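Local coordinates for oxidoreductase (Corynebacterium diphtheriae, PDB 3K1Y), which is probably an FMN-dependent oxidoreductase of the NADPH-dependent FMN reductase family, with a flavodoxin-like fold, at residues T13-S18 / S84-L89; P61-A66 / K105-I110; P120-A125 / V150-G155. All blocks are in the same frame, centred on the assembly; numbering follows the deposited sequence.

From the N terminus, strand 12-18 meets its contact 1 partner some 66 residues later, where helix 74-85 ends and the chain enters strand 88-94. Within that loop lies helix 60-63, whose partner, helix 102-110, comes only after strand 88-94; contacts 1 and 2 therefore cross along the chain. They also touch, I17 CD1 lying 3.8 Å from F107 CE2. Contact 3 follows in series and closes the loop through helix 135-146, joining strands 120-127 and 150-159 at one side of the parallel sheet. Strands 88-94 and 120-127 are neighbours, so contacts 1 and 3 share that sheet, their centres about 12 Å apart; contact 2 lies about 22 Å from contact 3, centre to centre.

Contact 1: residues T13-S18 / S84-L89; sequences TLAVIS and SASDGL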
# COMPACT_ATOMS: atom_id res chain seq x y z
N THR A 13 -10.90 -0.23 -30.16
CA THR A 13 -9.49 0.12 -30.02
C THR A 13 -8.97 -0.32 -28.66
O THR A 13 -9.73 -0.37 -27.69
CB THR A 13 -9.29 1.63 -30.16
OG1 THR A 13 -10.20 2.31 -29.27
CG2 THR A 13 -9.56 2.09 -31.60
N LEU A 14 -7.68 -0.64 -28.60
CA LEU A 14 -7.02 -1.04 -27.37
C LEU A 14 -5.67 -0.34 -27.30
O LEU A 14 -4.91 -0.34 -28.28
CB LEU A 14 -6.80 -2.56 -27.32
CG LEU A 14 -6.01 -3.08 -26.10
CD1 LEU A 14 -6.76 -2.74 -24.82
CD2 LEU A 14 -5.79 -4.59 -26.22
N ALA A 15 -5.37 0.29 -26.17
CA ALA A 15 -4.09 0.96 -26.01
C ALA A 15 -3.26 0.10 -25.05
O ALA A 15 -3.80 -0.46 -24.09
CB ALA A 15 -4.29 2.37 -25.45
N VAL A 16 -1.97 -0.04 -25.31
CA VAL A 16 -1.12 -0.86 -24.46
C VAL A 16 0.15 -0.11 -24.12
O VAL A 16 0.93 0.22 -25.02
CB VAL A 16 -0.74 -2.20 -25.16
CG1 VAL A 16 0.23 -3.01 -24.29
CG2 VAL A 16 -2.00 -3.01 -25.45
N ILE A 17 0.37 0.17 -22.84
CA ILE A 17 1.57 0.87 -22.41
C ILE A 17 2.54 -0.17 -21.88
O ILE A 17 2.18 -1.00 -21.05
CB ILE A 17 1.30 1.88 -21.27
CG1 ILE A 17 0.17 2.85 -21.65
CG2 ILE A 17 2.57 2.67 -20.97
CD1 ILE A 17 0.44 3.67 -22.89
N SER A 18 3.78 -0.13 -22.35
CA SER A 18 4.79 -1.08 -21.91
C SER A 18 6.05 -0.30 -21.54
O SER A 18 6.63 0.37 -22.39
CB SER A 18 5.07 -2.09 -23.02
OG SER A 18 5.83 -3.17 -22.53
N SER A 84 -6.92 8.39 -24.61
CA SER A 84 -8.20 8.79 -24.04
C SER A 84 -9.38 8.33 -24.89
O SER A 84 -10.44 8.00 -24.37
CB SER A 84 -8.27 10.31 -23.88
OG SER A 84 -7.33 10.78 -22.91
N ALA A 85 -9.19 8.28 -26.21
CA ALA A 85 -10.25 7.86 -27.11
C ALA A 85 -10.40 6.33 -27.18
O ALA A 85 -11.36 5.82 -27.76
CB ALA A 85 -10.00 8.42 -28.51
N SER A 86 -9.46 5.61 -26.58
CA SER A 86 -9.50 4.15 -26.60
C SER A 86 -10.63 3.57 -25.78
O SER A 86 -11.13 4.21 -24.86
CB SER A 86 -8.17 3.59 -26.11
OG SER A 86 -7.12 4.04 -26.94
N ASP A 87 -11.03 2.34 -26.11
CA ASP A 87 -12.11 1.66 -25.40
C ASP A 87 -11.52 0.82 -24.26
O ASP A 87 -12.19 0.57 -23.25
CB ASP A 87 -12.89 0.73 -26.34
CG ASP A 87 -13.45 1.46 -27.54
OD1 ASP A 87 -14.02 2.56 -27.38
OD2 ASP A 87 -13.33 0.91 -28.66
N GLY A 88 -10.29 0.38 -24.45
CA GLY A 88 -9.64 -0.44 -23.45
C GLY A 88 -8.19 -0.03 -23.30
O GLY A 88 -7.66 0.71 -24.13
N LEU A 89 -7.55 -0.50 -22.25
CA LEU A 89 -6.16 -0.15 -22.03
C LEU A 89 -5.44 -1.23 -21.25
O LEU A 89 -6.03 -1.88 -20.39
CB LEU A 89 -6.06 1.16 -21.26
CG LEU A 89 -4.71 1.43 -20.58
CD1 LEU A 89 -3.72 1.86 -21.64
CD2 LEU A 89 -4.87 2.50 -19.50
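The carboxylate of D87 is the flat side-chain group here, and T13 N meets its OD2 from above the plane, 36° out of it. That bond is 3.1 Å long from T13 N to D87 OD2 and nearly straight, with an N-H...O angle of 165°. The D87 CG lies beside its own backbone N (chi1 -56°), which swings the carboxylate round to near the start of strand 12-18. This is the entry to a parallel strand pair of the flavodoxin-like sheet: helix 74-85 has just ended, and S86 and D87 turn the chain into strand 88-94. T13 OG1, held between its backbone N and carbonyl carbon, accepts a bond from D87 N at 3.3 Å, while the bonds from D87 N and G88 N to T13 O are weak. The parallel pairing proper begins with A15 N to G88 O, 3.1 Å.

Side chains divide between two sheet faces. On that of L14, CD1 presses on the G88 backbone, and S35 and V38 of helix 26-44 cover the leucine. On the other, A15 CB lies between S86 OG, whose hydrogen bond goes back to A82 O in the helix, and L89 CD1. L89 CD1 also reaches I17 CG1 at 4.0 Å. In the backbone, L89 CA approaches A15 O at 3.1 Å in a CA-H...O contact.

Contact 2: residues P61-A66 / K105-I110; sequences PDLMTA and KMFFDI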
# COMPACT_ATOMS: atom_id res chain seq x y z
N PRO A 61 12.74 11.02 -25.01
CA PRO A 61 12.90 12.45 -25.33
C PRO A 61 11.60 13.25 -25.33
O PRO A 61 11.58 14.40 -24.88
CB PRO A 61 13.59 12.43 -26.69
CG PRO A 61 13.18 11.11 -27.28
CD PRO A 61 13.26 10.18 -26.10
N ASP A 62 10.51 12.67 -25.83
CA ASP A 62 9.24 13.38 -25.85
C ASP A 62 8.69 13.51 -24.44
O ASP A 62 8.04 14.50 -24.08
CB ASP A 62 8.21 12.63 -26.71
CG ASP A 62 8.79 12.14 -28.02
OD1 ASP A 62 9.69 11.26 -27.98
OD2 ASP A 62 8.36 12.63 -29.09
N LEU A 63 8.97 12.49 -23.63
CA LEU A 63 8.51 12.47 -22.25
C LEU A 63 9.26 13.49 -21.41
O LEU A 63 8.65 14.33 -20.75
CB LEU A 63 8.69 11.07 -21.67
CG LEU A 63 7.45 10.38 -21.08
CD1 LEU A 63 6.24 10.60 -21.96
CD2 LEU A 63 7.74 8.90 -20.92
N MSE A 64 10.59 13.42 -21.43
CA MSE A 64 11.36 14.35 -20.64
C MSE A 64 11.48 15.74 -21.26
O MSE A 64 12.30 16.56 -20.82
CB MSE A 64 12.72 13.74 -20.29
CG MSE A 64 12.62 12.87 -19.02
SE MSE A 64 13.97 11.70 -18.67
CE MSE A 64 13.21 10.16 -19.08
N THR A 65 10.66 16.01 -22.27
CA THR A 65 10.60 17.34 -22.89
C THR A 65 9.32 17.92 -22.30
O THR A 65 9.21 19.13 -22.09
CB THR A 65 10.47 17.30 -24.43
OG1 THR A 65 11.77 17.20 -25.01
CG2 THR A 65 9.82 18.58 -24.95
N ALA A 66 8.36 17.04 -22.02
CA ALA A 66 7.11 17.45 -21.40
C ALA A 66 7.38 17.67 -19.91
O ALA A 66 6.50 18.12 -19.17
CB ALA A 66 6.06 16.38 -21.60
N LYS A 105 5.79 5.79 -14.31
CA LYS A 105 5.11 6.82 -13.54
C LYS A 105 5.11 8.16 -14.26
O LYS A 105 4.10 8.88 -14.26
CB LYS A 105 5.76 6.98 -12.16
CG LYS A 105 5.05 7.98 -11.23
CD LYS A 105 3.56 7.62 -11.07
CE LYS A 105 2.95 8.25 -9.82
NZ LYS A 105 3.06 9.73 -9.76
N MSE A 106 6.23 8.50 -14.87
CA MSE A 106 6.34 9.76 -15.57
C MSE A 106 5.25 9.93 -16.60
O MSE A 106 4.59 10.97 -16.65
CB MSE A 106 7.71 9.86 -16.23
CG MSE A 106 8.04 11.25 -16.74
SE MSE A 106 9.87 11.31 -17.31
CE MSE A 106 10.72 11.42 -15.57
N PHE A 107 5.04 8.91 -17.43
CA PHE A 107 4.02 8.97 -18.46
C PHE A 107 2.69 9.40 -17.85
O PHE A 107 2.10 10.40 -18.27
CB PHE A 107 3.85 7.61 -19.15
CG PHE A 107 2.79 7.59 -20.23
CD1 PHE A 107 3.01 8.22 -21.45
CD2 PHE A 107 1.57 6.96 -20.01
CE1 PHE A 107 2.03 8.22 -22.45
CE2 PHE A 107 0.58 6.95 -21.00
CZ PHE A 107 0.81 7.58 -22.22
N PHE A 108 2.22 8.66 -16.85
CA PHE A 108 0.97 9.00 -16.20
C PHE A 108 0.98 10.43 -15.66
O PHE A 108 -0.00 11.15 -15.82
CB PHE A 108 0.65 8.00 -15.10
CG PHE A 108 0.26 6.66 -15.63
CD1 PHE A 108 -1.06 6.41 -16.01
CD2 PHE A 108 1.22 5.67 -15.85
CE1 PHE A 108 -1.41 5.20 -16.60
CE2 PHE A 108 0.88 4.46 -16.44
CZ PHE A 108 -0.44 4.23 -16.82
N ASP A 109 2.08 10.83 -15.02
CA ASP A 109 2.16 12.19 -14.49
C ASP A 109 1.84 13.22 -15.59
O ASP A 109 1.22 14.25 -15.34
CB ASP A 109 3.56 12.50 -13.95
CG ASP A 109 3.94 11.63 -12.76
OD1 ASP A 109 3.03 11.18 -12.03
OD2 ASP A 109 5.15 11.43 -12.55
N ILE A 110 2.29 12.92 -16.80
CA ILE A 110 2.13 13.80 -17.95
C ILE A 110 0.71 13.94 -18.49
O ILE A 110 0.39 14.92 -19.16
CB ILE A 110 3.09 13.35 -19.10
CG1 ILE A 110 4.02 14.50 -19.47
CG2 ILE A 110 2.32 12.87 -20.33
CD1 ILE A 110 4.94 14.92 -18.35
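L63 and F107 meet where L63 CD1 approaches the phenylalanine ring at its edge, close to the ring plane, 4.0 Å from CD1 of F107. The L63 chain turns so that CD1, not CB, reaches the ring, and the two side chains pass at a slant.

The two selenomethionines run at about a right angle to each other. M64 CG rests 3.6 Å from M106 SE, a distance to be read with caution because M64 is poorly ordered. In M106, chi1 (-168°) and chi2, both near anti, extend the chain and carry SE to M64 CG; the bend at chi3 turns only the terminal CE. Farther along, A66 CB points at I110 and lies 3.5 Å from its CG1, with I110 CD1 close by.

No hydrogen bond crosses between the segments; the contact is apolar. M64 and M106 each pack on their own counterpart in a second subunit, and K105, salt-bridged to D109, bonds through NZ to F96 O and Y100 O of that subunit. The arrangement is apolar packing of short helix 60-63 and the turn after it on helix 102-110, at a subunit interface of this flavodoxin-like protein.

Contact 3: residues P120-A125 / V150-G155; sequences PTIIAA and VVVPTG
T121 lies between two backbone bonds that hold the paired part of the contact: T121 N donates to V150 O at 2.8 Å with a bent N-H...O angle of 132°, and T121 O accepts from V152 N at 2.8 Å with a straighter one of 153°. V151 CA adds a CA-H...O contact to T121 O at 3.2 Å. Apolar groups close up beside this ladder. I123 CG1, placed between its backbone N and carbonyl carbon (chi1 53°), reaches V151 CG1 at 3.9 Å, the side chains crossing at about a right angle; I122 CG1 meets V152 CG2 at 3.4 Å.

Beyond V152 direct pairing gives way. The chain swings away at P153-T154, and a water bridges the gap in pairing, accepting from I123 N at 3.0 Å and donating to V152 O at 2.9 Å and T154 O at 2.7 Å. V152 O is also bonded by R141 NH2. Pairing resumes past the turn, where I123 and V156 share a backbone bond. At the outer side, V150 packs on P153 of a third subunit.

The two strands, joined through helix 135-146, form the beta-alpha-beta unit that closes this edge of the parallel sheet of the flavodoxin-like fold.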
# COMPACT_ATOMS: atom_id res chain seq x y z
N PRO A 120 -11.77 1.15 -19.14
CA PRO A 120 -11.63 -0.25 -18.72
C PRO A 120 -10.13 -0.51 -18.80
O PRO A 120 -9.51 -0.11 -19.79
CB PRO A 120 -12.44 -1.01 -19.76
CG PRO A 120 -13.53 -0.01 -20.14
CD PRO A 120 -12.75 1.28 -20.25
N THR A 121 -9.56 -1.16 -17.79
CA THR A 121 -8.12 -1.37 -17.71
C THR A 121 -7.60 -2.63 -17.00
O THR A 121 -8.09 -3.00 -15.93
CB THR A 121 -7.46 -0.17 -16.97
OG1 THR A 121 -7.71 1.04 -17.68
CG2 THR A 121 -5.95 -0.38 -16.82
N ILE A 122 -6.59 -3.26 -17.60
CA ILE A 122 -5.94 -4.43 -17.00
C ILE A 122 -4.55 -3.94 -16.57
O ILE A 122 -3.82 -3.36 -17.38
CB ILE A 122 -5.69 -5.57 -18.00
CG1 ILE A 122 -6.95 -6.39 -18.23
CG2 ILE A 122 -4.55 -6.47 -17.48
CD1 ILE A 122 -6.79 -7.44 -19.31
N ILE A 123 -4.20 -4.16 -15.31
CA ILE A 123 -2.88 -3.76 -14.84
C ILE A 123 -1.96 -4.98 -14.82
O ILE A 123 -2.38 -6.09 -14.46
CB ILE A 123 -2.97 -3.09 -13.45
CG1 ILE A 123 -3.72 -4.00 -12.47
CG2 ILE A 123 -3.68 -1.74 -13.57
CD1 ILE A 123 -3.74 -3.45 -11.06
N ALA A 124 -0.72 -4.80 -15.24
CA ALA A 124 0.22 -5.91 -15.28
C ALA A 124 1.68 -5.53 -15.00
O ALA A 124 2.12 -4.41 -15.28
CB ALA A 124 0.12 -6.61 -16.64
N ALA A 125 2.41 -6.47 -14.43
CA ALA A 125 3.82 -6.27 -14.11
C ALA A 125 4.57 -7.58 -14.29
O ALA A 125 3.97 -8.65 -14.43
CB ALA A 125 3.96 -5.80 -12.68
N VAL A 150 -11.48 2.17 -14.63
CA VAL A 150 -12.10 1.01 -14.00
C VAL A 150 -11.15 -0.15 -14.27
O VAL A 150 -11.01 -0.60 -15.41
CB VAL A 150 -13.58 0.74 -14.53
CG1 VAL A 150 -14.07 1.91 -15.37
CG2 VAL A 150 -13.67 -0.57 -15.28
N VAL A 151 -10.48 -0.61 -13.22
CA VAL A 151 -9.52 -1.70 -13.33
C VAL A 151 -10.14 -3.08 -13.12
O VAL A 151 -10.70 -3.36 -12.05
CB VAL A 151 -8.36 -1.53 -12.32
CG1 VAL A 151 -7.42 -2.72 -12.39
CG2 VAL A 151 -7.61 -0.25 -12.62
N VAL A 152 -10.03 -3.94 -14.13
CA VAL A 152 -10.61 -5.27 -13.99
C VAL A 152 -9.94 -6.00 -12.84
O VAL A 152 -8.72 -5.87 -12.63
CB VAL A 152 -10.49 -6.10 -15.29
CG1 VAL A 152 -11.06 -5.30 -16.44
CG2 VAL A 152 -9.05 -6.51 -15.55
N PRO A 153 -10.72 -6.75 -12.06
CA PRO A 153 -10.28 -7.52 -10.90
C PRO A 153 -9.02 -8.35 -11.09
O PRO A 153 -8.20 -8.49 -10.18
CB PRO A 153 -11.49 -8.40 -10.59
CG PRO A 153 -12.63 -7.54 -10.99
CD PRO A 153 -12.15 -7.00 -12.32
N THR A 154 -8.85 -8.91 -12.28
CA THR A 154 -7.69 -9.76 -12.51
C THR A 154 -6.44 -9.04 -12.97
O THR A 154 -6.31 -8.66 -14.14
CB THR A 154 -8.02 -10.85 -13.54
OG1 THR A 154 -9.22 -11.53 -13.15
CG2 THR A 154 -6.88 -11.85 -13.64
N GLY A 155 -5.51 -8.86 -12.03
CA GLY A 155 -4.25 -8.22 -12.35
C GLY A 155 -3.36 -9.32 -12.89
O GLY A 155 -3.56 -10.48 -12.56
O HOH W 1 -6.26 -5.99 -14.25